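Local coordinates for protein ribose-phosphate pyrophosphokinase (Thermus thermophilus, PDB 7PN0) that probably transfers the diphosphate group of ATP to ribose 5-phosphate, yielding the nucleotide precursor PRPP, at residues Q56-P61 and A86-F91; F91-S96 and S105-L110; M126-P131 and V141-A146. All blocks are in the same frame, centred on the assembly; numbering follows the deposited sequence.

Contact 1 of 3, residues Q56-P61 and A86-F91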
loop_
_atom_site.group_PDB
_atom_site.type_symbol
_atom_site.label_atom_id
_atom_site.label_comp_id
_atom_site.label_asym_id
_atom_site.label_seq_id
_atom_site.Cartn_x
_atom_site.Cartn_y
_atom_site.Cartn_z
ATOM N N GLN A 56 13.988 21.269 -6.772
ATOM C CA GLN A 56 13.106 22.260 -6.085
ATOM C C GLN A 56 13.562 22.430 -4.649
ATOM O O GLN A 56 13.669 21.417 -3.942
ATOM C CB GLN A 56 11.651 21.805 -6.123
ATOM C CG GLN A 56 10.702 22.883 -5.631
ATOM C CD GLN A 56 10.285 23.793 -6.756
ATOM O OE1 GLN A 56 11.105 24.460 -7.399
ATOM N NE2 GLN A 56 9.001 23.792 -7.035
ATOM N N SER A 57 13.830 23.677 -4.230
ATOM C CA SER A 57 14.108 24.020 -2.815
ATOM C C SER A 57 12.839 24.590 -2.191
ATOM O O SER A 57 12.007 25.191 -2.911
ATOM C CB SER A 57 15.291 24.945 -2.667
ATOM O OG SER A 57 16.479 24.220 -2.863
ATOM N N PHE A 58 12.698 24.414 -0.873
ATOM C CA PHE A 58 11.526 24.858 -0.093
ATOM C C PHE A 58 11.756 26.296 0.361
ATOM O O PHE A 58 11.983 26.534 1.544
ATOM C CB PHE A 58 11.306 23.917 1.088
ATOM C CG PHE A 58 10.616 22.638 0.726
ATOM C CD1 PHE A 58 11.204 21.720 -0.130
ATOM C CD2 PHE A 58 9.342 22.369 1.198
ATOM C CE1 PHE A 58 10.534 20.573 -0.528
ATOM C CE2 PHE A 58 8.698 21.192 0.827
ATOM C CZ PHE A 58 9.327 20.277 0.014
ATOM N N VAL A 59 11.692 27.225 -0.589
ATOM C CA VAL A 59 11.847 28.690 -0.368
ATOM C C VAL A 59 10.544 29.386 -0.749
ATOM O O VAL A 59 9.689 28.822 -1.456
ATOM C CB VAL A 59 13.036 29.248 -1.172
ATOM C CG1 VAL A 59 14.363 28.632 -0.732
ATOM C CG2 VAL A 59 12.845 29.028 -2.655
ATOM N N PRO A 60 10.315 30.624 -0.254
ATOM C CA PRO A 60 9.033 31.287 -0.494
ATOM C C PRO A 60 8.839 31.533 -1.981
ATOM O O PRO A 60 9.792 31.906 -2.627
ATOM C CB PRO A 60 9.092 32.575 0.342
ATOM C CG PRO A 60 10.129 32.260 1.409
ATOM C CD PRO A 60 11.125 31.331 0.754
ATOM N N PRO A 61 7.622 31.342 -2.555
ATOM C CA PRO A 61 6.444 30.789 -1.840
ATOM C C PRO A 61 6.509 29.258 -1.652
ATOM O O PRO A 61 6.545 28.513 -2.615
ATOM C CB PRO A 61 5.278 31.170 -2.771
ATOM C CG PRO A 61 5.910 31.154 -4.147
ATOM C CD PRO A 61 7.289 31.743 -3.927
ATOM N N ALA A 86 13.473 13.287 -6.567
ATOM C CA ALA A 86 13.240 14.636 -6.031
ATOM C C ALA A 86 14.602 15.150 -5.572
ATOM O O ALA A 86 15.116 14.679 -4.571
ATOM C CB ALA A 86 12.248 14.672 -4.904
ATOM N N VAL A 87 15.133 16.125 -6.289
ATOM C CA VAL A 87 16.347 16.856 -5.851
ATOM C C VAL A 87 15.874 18.075 -5.067
ATOM O O VAL A 87 15.325 19.007 -5.647
ATOM C CB VAL A 87 17.267 17.215 -7.019
ATOM C CG1 VAL A 87 18.500 17.903 -6.492
ATOM C CG2 VAL A 87 17.625 15.970 -7.825
ATOM N N ILE A 88 16.066 18.029 -3.768
ATOM C CA ILE A 88 15.527 19.032 -2.816
ATOM C C ILE A 88 16.738 19.575 -2.097
ATOM O O ILE A 88 17.105 19.086 -1.031
ATOM C CB ILE A 88 14.520 18.415 -1.819
ATOM C CG1 ILE A 88 13.403 17.681 -2.560
ATOM C CG2 ILE A 88 14.003 19.498 -0.895
ATOM C CD1 ILE A 88 12.450 16.944 -1.628
ATOM N N PRO A 89 17.393 20.608 -2.651
ATOM C CA PRO A 89 18.633 21.103 -2.052
ATOM C C PRO A 89 18.404 21.656 -0.645
ATOM O O PRO A 89 19.219 21.365 0.217
ATOM C CB PRO A 89 19.131 22.169 -3.036
ATOM C CG PRO A 89 18.471 21.809 -4.311
ATOM C CD PRO A 89 17.101 21.246 -3.947
ATOM N N TYR A 90 17.286 22.338 -0.406
ATOM C CA TYR A 90 16.908 22.811 0.942
ATOM C C TYR A 90 15.508 22.302 1.294
ATOM O O TYR A 90 14.560 22.749 0.704
ATOM C CB TYR A 90 16.941 24.322 1.065
ATOM C CG TYR A 90 16.441 24.866 2.388
ATOM C CD1 TYR A 90 16.884 24.347 3.597
ATOM C CD2 TYR A 90 15.473 25.858 2.435
ATOM C CE1 TYR A 90 16.385 24.812 4.814
ATOM C CE2 TYR A 90 14.973 26.347 3.636
ATOM C CZ TYR A 90 15.424 25.810 4.829
ATOM O OH TYR A 90 14.972 26.312 6.014
ATOM N N PHE A 91 15.442 21.441 2.294
ATOM C CA PHE A 91 14.190 20.829 2.779
ATOM C C PHE A 91 13.839 21.540 4.087
ATOM O O PHE A 91 14.234 21.065 5.154
ATOM C CB PHE A 91 14.336 19.322 2.946
ATOM C CG PHE A 91 13.068 18.640 3.365
ATOM C CD1 PHE A 91 11.818 19.102 2.951
ATOM C CD2 PHE A 91 13.100 17.547 4.208
ATOM C CE1 PHE A 91 10.653 18.452 3.306
ATOM C CE2 PHE A 91 11.921 16.907 4.578
ATOM C CZ PHE A 91 10.705 17.345 4.112
#
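The ring of Phe58 receives the edge of Phe91 in a T-shaped (edge-to-face) pair, centroids 5.2 Å apart and planes at 71°. Phe91 CD1 stands over the centre of that face, while the two side chains run alongside each other in the same direction. Ile88 adds its CG2 branch, which crosses to Phe58 CE1 at 3.7 Å. With CG beside its own backbone N and anti to the carbonyl carbon (chi1 -80°), the Phe58 ring is directed toward residues 86-91. Cut back to alanine, Phe58 would probably deprive the Phe91 edge and the CG2 methyl of Ile88 of their aromatic surface and open a gap between them. Backbone bonding continues here beyond strands 51-55 and 83-88, neighbours in the parallel sheet of the PRTase-like N-terminal domain, as the chain runs on past their C-terminal ends. Gln56 N donates to Val87 O at 2.9 Å, and Phe58 N to Tyr90 O at 3.0 Å, both nearly straight. Between these two bonds the CA of Ile88 offers its hydrogen to Gln56 O, 3.2 Å away. Ser57 OG accepts from Tyr90 N over 3.2 Å, at a bent 137°, and also has the backbone O of Thr272 as a partner; Pro89 CD packs against the same hydroxyl. Val59 CG1 reaches the edge of the Tyr90 ring. Further out, Tyr90 OH is hydrogen-bonded to Glu220 and the amide end of Gln56 to Ser10 and Glu68, while Leu66 of helix 62-78 and Ile111 of helix 107-118 pack on Phe58.

Contact 2 of 3, residues F91-S96 and S105-L110; sequences FSYARS and SITARL. With ADP (adenosine-5'-diphosphate), chain C.
Tyr93 and Thr107 meet at a slant, ring atom CD1 of Tyr93 lying 3.7 Å from the CG2 methyl of Thr107. Beside them the CB atoms of Ser96 and Thr107 face each other at 3.8 Å, and one water bridges the two hydroxyls, donating to Ser96 OG. That OG is anti to its carbonyl carbon (chi1 -62°), a setting that aims it at the adenine, where it donates to ADP N7 at 2.7 Å. Arg95 grips the base differently: its chain bends at chi3 (58°) and lays one face of the guanidinium over ADP N3, with NH2 3.4 Å from N3, while NH1 forms a salt bridge with Glu220. The methyl of Ala108 fits close against Tyr93 O at 3.1 Å, and the Phe91 ring turns its edge to Ala108 O. The one hydrogen bond joining the segments runs from Ala108 N to Ser96 O, 3.1 Å, tying the first turn of the helix to Ser96, just after the 3-10 segment 92-95. The adenine pocket is thus built on the link between strand 83-88 and helix 107-118, with Asn38 and Leu39 of a second subunit bonded to Ser92 OG and Tyr93 OH, and Ile111 of the helix packing on Phe91 and Tyr93.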
loop_
_atom_site.group_PDB
_atom_site.type_symbol
_atom_site.label_atom_id
_atom_site.label_comp_id
_atom_site.label_asym_id
_atom_site.label_seq_id
_atom_site.Cartn_x
_atom_site.Cartn_y
_atom_site.Cartn_z
ATOM N N PHE A 91 15.442 21.441 2.294
ATOM C CA PHE A 91 14.190 20.829 2.779
ATOM C C PHE A 91 13.839 21.540 4.087
ATOM O O PHE A 91 14.234 21.065 5.154
ATOM C CB PHE A 91 14.336 19.322 2.946
ATOM C CG PHE A 91 13.068 18.640 3.365
ATOM C CD1 PHE A 91 11.818 19.102 2.951
ATOM C CD2 PHE A 91 13.100 17.547 4.208
ATOM C CE1 PHE A 91 10.653 18.452 3.306
ATOM C CE2 PHE A 91 11.921 16.907 4.578
ATOM C CZ PHE A 91 10.705 17.345 4.112
ATOM N N SER A 92 13.168 22.685 3.957
ATOM C CA SER A 92 12.866 23.585 5.111
ATOM C C SER A 92 12.104 22.803 6.179
ATOM O O SER A 92 12.342 23.027 7.397
ATOM C CB SER A 92 12.096 24.784 4.655
ATOM O OG SER A 92 10.772 24.458 4.228
ATOM N N TYR A 93 11.166 21.954 5.751
ATOM C CA TYR A 93 10.278 21.270 6.717
ATOM C C TYR A 93 11.027 20.198 7.505
ATOM O O TYR A 93 10.389 19.614 8.439
ATOM C CB TYR A 93 9.009 20.737 6.060
ATOM C CG TYR A 93 7.922 21.754 5.813
ATOM C CD1 TYR A 93 7.102 22.181 6.858
ATOM C CD2 TYR A 93 7.711 22.291 4.550
ATOM C CE1 TYR A 93 6.072 23.084 6.662
ATOM C CE2 TYR A 93 6.689 23.198 4.334
ATOM C CZ TYR A 93 5.857 23.579 5.383
ATOM O OH TYR A 93 4.881 24.496 5.177
ATOM N N ALA A 94 12.325 19.988 7.269
ATOM C CA ALA A 94 13.126 19.109 8.152
ATOM C C ALA A 94 13.084 19.695 9.576
ATOM O O ALA A 94 13.336 18.964 10.515
ATOM C CB ALA A 94 14.545 18.923 7.653
ATOM N N ARG A 95 12.789 20.972 9.757
ATOM C CA ARG A 95 12.728 21.557 11.121
ATOM C C ARG A 95 11.496 21.033 11.860
ATOM O O ARG A 95 11.450 21.128 13.061
ATOM C CB ARG A 95 12.670 23.077 11.058
ATOM C CG ARG A 95 13.938 23.679 10.503
ATOM C CD ARG A 95 13.972 25.198 10.436
ATOM N NE ARG A 95 13.769 25.807 11.750
ATOM C CZ ARG A 95 13.689 27.124 11.952
ATOM N NH1 ARG A 95 13.810 27.960 10.923
ATOM N NH2 ARG A 95 13.463 27.568 13.176
ATOM N N SER A 96 10.493 20.577 11.128
ATOM C CA SER A 96 9.215 20.078 11.693
ATOM C C SER A 96 9.354 18.575 11.877
ATOM O O SER A 96 8.668 17.796 11.155
ATOM C CB SER A 96 8.053 20.423 10.795
ATOM O OG SER A 96 7.892 21.827 10.666
ATOM N N SER A 105 1.219 18.457 13.362
ATOM C CA SER A 105 1.745 17.615 12.269
ATOM C C SER A 105 3.266 17.521 12.409
ATOM O O SER A 105 3.928 18.553 12.621
ATOM C CB SER A 105 1.351 18.189 10.919
ATOM O OG SER A 105 1.905 17.389 9.872
ATOM N N ILE A 106 3.810 16.324 12.283
ATOM C CA ILE A 106 5.274 16.132 12.088
ATOM C C ILE A 106 5.497 16.301 10.589
ATOM O O ILE A 106 5.432 15.293 9.832
ATOM C CB ILE A 106 5.745 14.783 12.636
ATOM C CG1 ILE A 106 5.345 14.582 14.102
ATOM C CG2 ILE A 106 7.241 14.654 12.425
ATOM C CD1 ILE A 106 5.663 13.206 14.637
ATOM N N THR A 107 5.459 17.553 10.164
ATOM C CA THR A 107 5.303 17.907 8.735
ATOM C C THR A 107 6.422 17.332 7.853
ATOM O O THR A 107 6.109 17.036 6.701
ATOM C CB THR A 107 5.152 19.409 8.545
ATOM O OG1 THR A 107 4.431 19.884 9.680
ATOM C CG2 THR A 107 4.418 19.663 7.259
ATOM N N ALA A 108 7.640 17.112 8.357
ATOM C CA ALA A 108 8.726 16.493 7.562
ATOM C C ALA A 108 8.309 15.076 7.150
ATOM O O ALA A 108 8.508 14.706 5.998
ATOM C CB ALA A 108 10.001 16.501 8.363
ATOM N N ARG A 109 7.620 14.353 8.040
ATOM C CA ARG A 109 7.186 12.976 7.711
ATOM C C ARG A 109 6.012 13.048 6.746
ATOM O O ARG A 109 5.952 12.280 5.777
ATOM C CB ARG A 109 6.867 12.206 9.000
ATOM C CG ARG A 109 6.084 10.919 8.759
ATOM C CD ARG A 109 6.886 9.913 7.974
ATOM N NE ARG A 109 6.082 8.799 7.560
ATOM C CZ ARG A 109 6.096 7.579 8.091
ATOM N NH1 ARG A 109 5.330 6.617 7.586
ATOM N NH2 ARG A 109 6.891 7.315 9.112
ATOM N N LEU A 110 5.074 13.949 6.995
ATOM C CA LEU A 110 3.909 14.066 6.099
ATOM C C LEU A 110 4.424 14.339 4.691
ATOM O O LEU A 110 3.931 13.703 3.717
ATOM C CB LEU A 110 2.998 15.211 6.553
ATOM C CG LEU A 110 1.934 15.579 5.547
ATOM C CD1 LEU A 110 0.963 14.451 5.351
ATOM C CD2 LEU A 110 1.221 16.863 5.979
HETATM P PB ADP C . 15.659 23.144 16.747
HETATM O O1B ADP C . 17.000 22.405 16.846
HETATM O O2B ADP C . 14.727 22.527 15.731
HETATM O O3B ADP C . 15.727 24.655 16.635
HETATM P PA ADP C . 13.496 22.978 18.440
HETATM O O1A ADP C . 12.841 21.801 17.785
HETATM O O2A ADP C . 13.262 23.198 19.896
HETATM O O3A ADP C . 15.066 22.890 18.209
HETATM O "O5'" ADP C . 13.180 24.332 17.597
HETATM C "C5'" ADP C . 12.088 24.367 16.629
HETATM C "C4'" ADP C . 11.357 25.697 16.675
HETATM O "O4'" ADP C . 11.090 26.115 15.304
HETATM C "C3'" ADP C . 9.980 25.697 17.361
HETATM O "O3'" ADP C . 9.780 24.645 18.301
HETATM C "C2'" ADP C . 9.057 25.329 16.205
HETATM O "O2'" ADP C . 7.757 25.798 16.445
HETATM C "C1'" ADP C . 9.721 26.018 15.014
HETATM N N9 ADP C . 9.555 25.286 13.757
HETATM C C8 ADP C . 9.066 24.006 13.574
HETATM N N7 ADP C . 8.995 23.643 12.310
HETATM C C5 ADP C . 9.450 24.758 11.620
HETATM C C6 ADP C . 9.608 25.024 10.252
HETATM N N6 ADP C . 9.347 24.121 9.307
HETATM N N1 ADP C . 10.084 26.246 9.880
HETATM C C2 ADP C . 10.376 27.122 10.850
HETATM N N3 ADP C . 10.284 26.973 12.167
HETATM C C4 ADP C . 9.790 25.772 12.500
HETATM O O HOH W 1 5.140 22.432 10.490
#

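Contact 3 of 3, residues M126-P131 and V141-A146. With ADP (adenosine-5'-diphosphate), chain C; SO4 (sulfate ion), chain F.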
loop_
_atom_site.group_PDB
_atom_site.type_symbol
_atom_site.label_atom_id
_atom_site.label_comp_id
_atom_site.label_asym_id
_atom_site.label_seq_id
_atom_site.Cartn_x
_atom_site.Cartn_y
_atom_site.Cartn_z
ATOM N N MET A 126 20.605 18.030 0.902
ATOM C CA MET A 126 21.865 18.469 1.546
ATOM C C MET A 126 21.523 19.041 2.914
ATOM O O MET A 126 20.524 19.737 3.033
ATOM C CB MET A 126 22.615 19.490 0.697
ATOM C CG MET A 126 23.829 20.094 1.390
ATOM S SD MET A 126 24.738 21.221 0.265
ATOM C CE MET A 126 25.698 20.047 -0.673
ATOM N N THR A 127 22.363 18.766 3.887
ATOM C CA THR A 127 22.252 19.346 5.242
ATOM C C THR A 127 20.788 19.343 5.722
ATOM O O THR A 127 20.202 20.437 5.987
ATOM C CB THR A 127 22.910 20.727 5.304
ATOM O OG1 THR A 127 24.222 20.678 4.728
ATOM C CG2 THR A 127 22.981 21.219 6.735
ATOM N N LEU A 128 20.226 18.170 5.993
ATOM C CA LEU A 128 18.923 18.076 6.716
ATOM C C LEU A 128 19.064 18.691 8.099
ATOM O O LEU A 128 20.128 18.557 8.705
ATOM C CB LEU A 128 18.490 16.630 6.839
ATOM C CG LEU A 128 18.066 16.026 5.517
ATOM C CD1 LEU A 128 17.930 14.536 5.668
ATOM C CD2 LEU A 128 16.772 16.661 5.027
ATOM N N HIS A 129 18.045 19.408 8.539
ATOM C CA HIS A 129 18.027 20.091 9.854
ATOM C C HIS A 129 18.361 19.098 10.967
ATOM O O HIS A 129 19.134 19.441 11.873
ATOM C CB HIS A 129 16.660 20.728 10.093
ATOM C CG HIS A 129 16.576 21.321 11.457
ATOM N ND1 HIS A 129 17.319 22.457 11.807
ATOM C CD2 HIS A 129 15.925 20.910 12.573
ATOM C CE1 HIS A 129 17.072 22.731 13.083
ATOM N NE2 HIS A 129 16.209 21.816 13.567
ATOM N N SER A 130 17.808 17.889 10.897
ATOM C CA SER A 130 18.177 16.800 11.825
ATOM C C SER A 130 18.420 15.540 11.015
ATOM O O SER A 130 17.711 15.283 10.048
ATOM C CB SER A 130 17.163 16.630 12.910
ATOM O OG SER A 130 15.955 15.990 12.440
ATOM N N PRO A 131 19.394 14.711 11.410
ATOM C CA PRO A 131 19.681 13.496 10.653
ATOM C C PRO A 131 18.582 12.429 10.758
ATOM O O PRO A 131 18.466 11.618 9.843
ATOM C CB PRO A 131 20.993 13.048 11.291
ATOM C CG PRO A 131 20.839 13.479 12.738
ATOM C CD PRO A 131 20.252 14.864 12.610
ATOM N N VAL A 141 17.349 7.899 0.195
ATOM C CA VAL A 141 17.721 9.323 0.323
ATOM C C VAL A 141 19.250 9.394 0.244
ATOM O O VAL A 141 19.896 8.661 0.912
ATOM C CB VAL A 141 17.182 9.984 1.599
ATOM C CG1 VAL A 141 17.739 11.384 1.759
ATOM C CG2 VAL A 141 15.638 9.958 1.686
ATOM N N ASP A 142 19.762 10.176 -0.673
ATOM C CA ASP A 142 21.203 10.523 -0.655
ATOM C C ASP A 142 21.302 11.895 0.004
ATOM O O ASP A 142 20.752 12.858 -0.515
ATOM C CB ASP A 142 21.830 10.439 -2.042
ATOM C CG ASP A 142 21.945 9.011 -2.547
ATOM O OD1 ASP A 142 22.476 8.140 -1.801
ATOM O OD2 ASP A 142 21.425 8.747 -3.623
ATOM N N HIS A 143 21.941 11.926 1.157
ATOM C CA HIS A 143 22.062 13.125 2.014
ATOM C C HIS A 143 23.488 13.667 1.858
ATOM O O HIS A 143 24.375 13.071 2.454
ATOM C CB HIS A 143 21.704 12.741 3.454
ATOM C CG HIS A 143 21.740 13.848 4.437
ATOM N ND1 HIS A 143 21.704 13.601 5.782
ATOM C CD2 HIS A 143 21.816 15.191 4.284
ATOM C CE1 HIS A 143 21.777 14.748 6.435
ATOM N NE2 HIS A 143 21.851 15.732 5.539
ATOM N N LEU A 144 23.674 14.757 1.111
ATOM C CA LEU A 144 25.019 15.355 0.878
ATOM C C LEU A 144 25.387 16.219 2.091
ATOM O O LEU A 144 24.505 16.888 2.664
ATOM C CB LEU A 144 24.970 16.203 -0.393
ATOM C CG LEU A 144 24.626 15.490 -1.693
ATOM C CD1 LEU A 144 24.649 16.450 -2.865
ATOM C CD2 LEU A 144 25.529 14.304 -1.956
ATOM N N SER A 145 26.678 16.270 2.411
ATOM C CA SER A 145 27.249 17.150 3.448
ATOM C C SER A 145 27.864 18.402 2.805
ATOM O O SER A 145 28.550 18.255 1.753
ATOM C CB SER A 145 28.289 16.411 4.209
ATOM O OG SER A 145 28.899 17.276 5.159
ATOM N N ALA A 146 27.658 19.554 3.432
ATOM C CA ALA A 146 28.329 20.843 3.101
ATOM C C ALA A 146 29.647 20.973 3.861
ATOM O O ALA A 146 30.348 21.966 3.609
ATOM C CB ALA A 146 27.451 22.013 3.409
HETATM P PB ADP C . 15.659 23.144 16.747
HETATM O O1B ADP C . 17.000 22.405 16.846
HETATM O O2B ADP C . 14.727 22.527 15.731
HETATM O O3B ADP C . 15.727 24.655 16.635
HETATM P PA ADP C . 13.496 22.978 18.440
HETATM O O1A ADP C . 12.841 21.801 17.785
HETATM O O2A ADP C . 13.262 23.198 19.896
HETATM O O3A ADP C . 15.066 22.890 18.209
HETATM O "O5'" ADP C . 13.180 24.332 17.597
HETATM C "C5'" ADP C . 12.088 24.367 16.629
HETATM C "C4'" ADP C . 11.357 25.697 16.675
HETATM O "O4'" ADP C . 11.090 26.115 15.304
HETATM C "C3'" ADP C . 9.980 25.697 17.361
HETATM O "O3'" ADP C . 9.780 24.645 18.301
HETATM C "C2'" ADP C . 9.057 25.329 16.205
HETATM O "O2'" ADP C . 7.757 25.798 16.445
HETATM C "C1'" ADP C . 9.721 26.018 15.014
HETATM N N9 ADP C . 9.555 25.286 13.757
HETATM C C8 ADP C . 9.066 24.006 13.574
HETATM N N7 ADP C . 8.995 23.643 12.310
HETATM C C5 ADP C . 9.450 24.758 11.620
HETATM C C6 ADP C . 9.608 25.024 10.252
HETATM N N6 ADP C . 9.347 24.121 9.307
HETATM N N1 ADP C . 10.084 26.246 9.880
HETATM C C2 ADP C . 10.376 27.122 10.850
HETATM N N3 ADP C . 10.284 26.973 12.167
HETATM C C4 ADP C . 9.790 25.772 12.500
HETATM S S SO4 F . 26.175 18.645 7.167
HETATM O O1 SO4 F . 26.912 17.419 6.985
HETATM O O2 SO4 F . 26.155 19.341 5.897
HETATM O O3 SO4 F . 26.838 19.503 8.178
HETATM O O4 SO4 F . 24.836 18.356 7.554
#
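Met126 and Leu144 form a parallel beta bridge, CA atoms 4.5 Å apart, closed by a straight bond from Thr127 N to Leu144 O at 3.1 Å. On the sheet face that these two residues share, the extended Met126 chain bends only at chi3 (-81°) and crosses Leu144 at about a right angle, setting CE 3.9 Å from Leu144 CB; its sulfur lies near the Ala146 methyl. Leu289 and Phe290 of helix 287-299 pack on Met126. The His143 ring lies against the backbone at Thr127 and Leu128, its edge to Thr127 N. Leu128 CD1 sits over the centre of one ring face in a CH-pi contact, 3.9 Å from the centroid, and Leu128 N donates to His143 NE2 at 3.0 Å from well out of the ring plane. A sulfate, probably from the crystallisation liquor, is held by both segments: Thr127 OG1 and Ala146 N donate to its O2, Ser145 OG to its O1, and Arg175 adds another bond. Beyond Leu128, His129 NE2 donates to ADP O2B at 2.7 Å, its ND1 being bonded to Asp219. Ligand sites at the C-terminal ends of the parallel strands are characteristic of PRTase-like folds.

All three contacts are largely buried, but they differ in what they bury. Contact 1 combines an aromatic core beyond the strand ends with backbone hydrogen bonds and touches no ligand, whereas contacts 2 and 3 each pair packing with polar groups turned to a ligand. Contacts 1 and 3 both reach the same parallel sheet, contact 3 at the strand that is outermost within this chain; contact 2 instead joins a 3-10 segment to a helix. Phe91 is shared by contacts 1 and 2, and its CD2 also touches Leu128 of contact 3. Contacts 2 and 3 serve opposite ends of ADP, adenine and beta-phosphate, and meet where Ala94 and Arg95 pack on His129. Both also touch a third subunit.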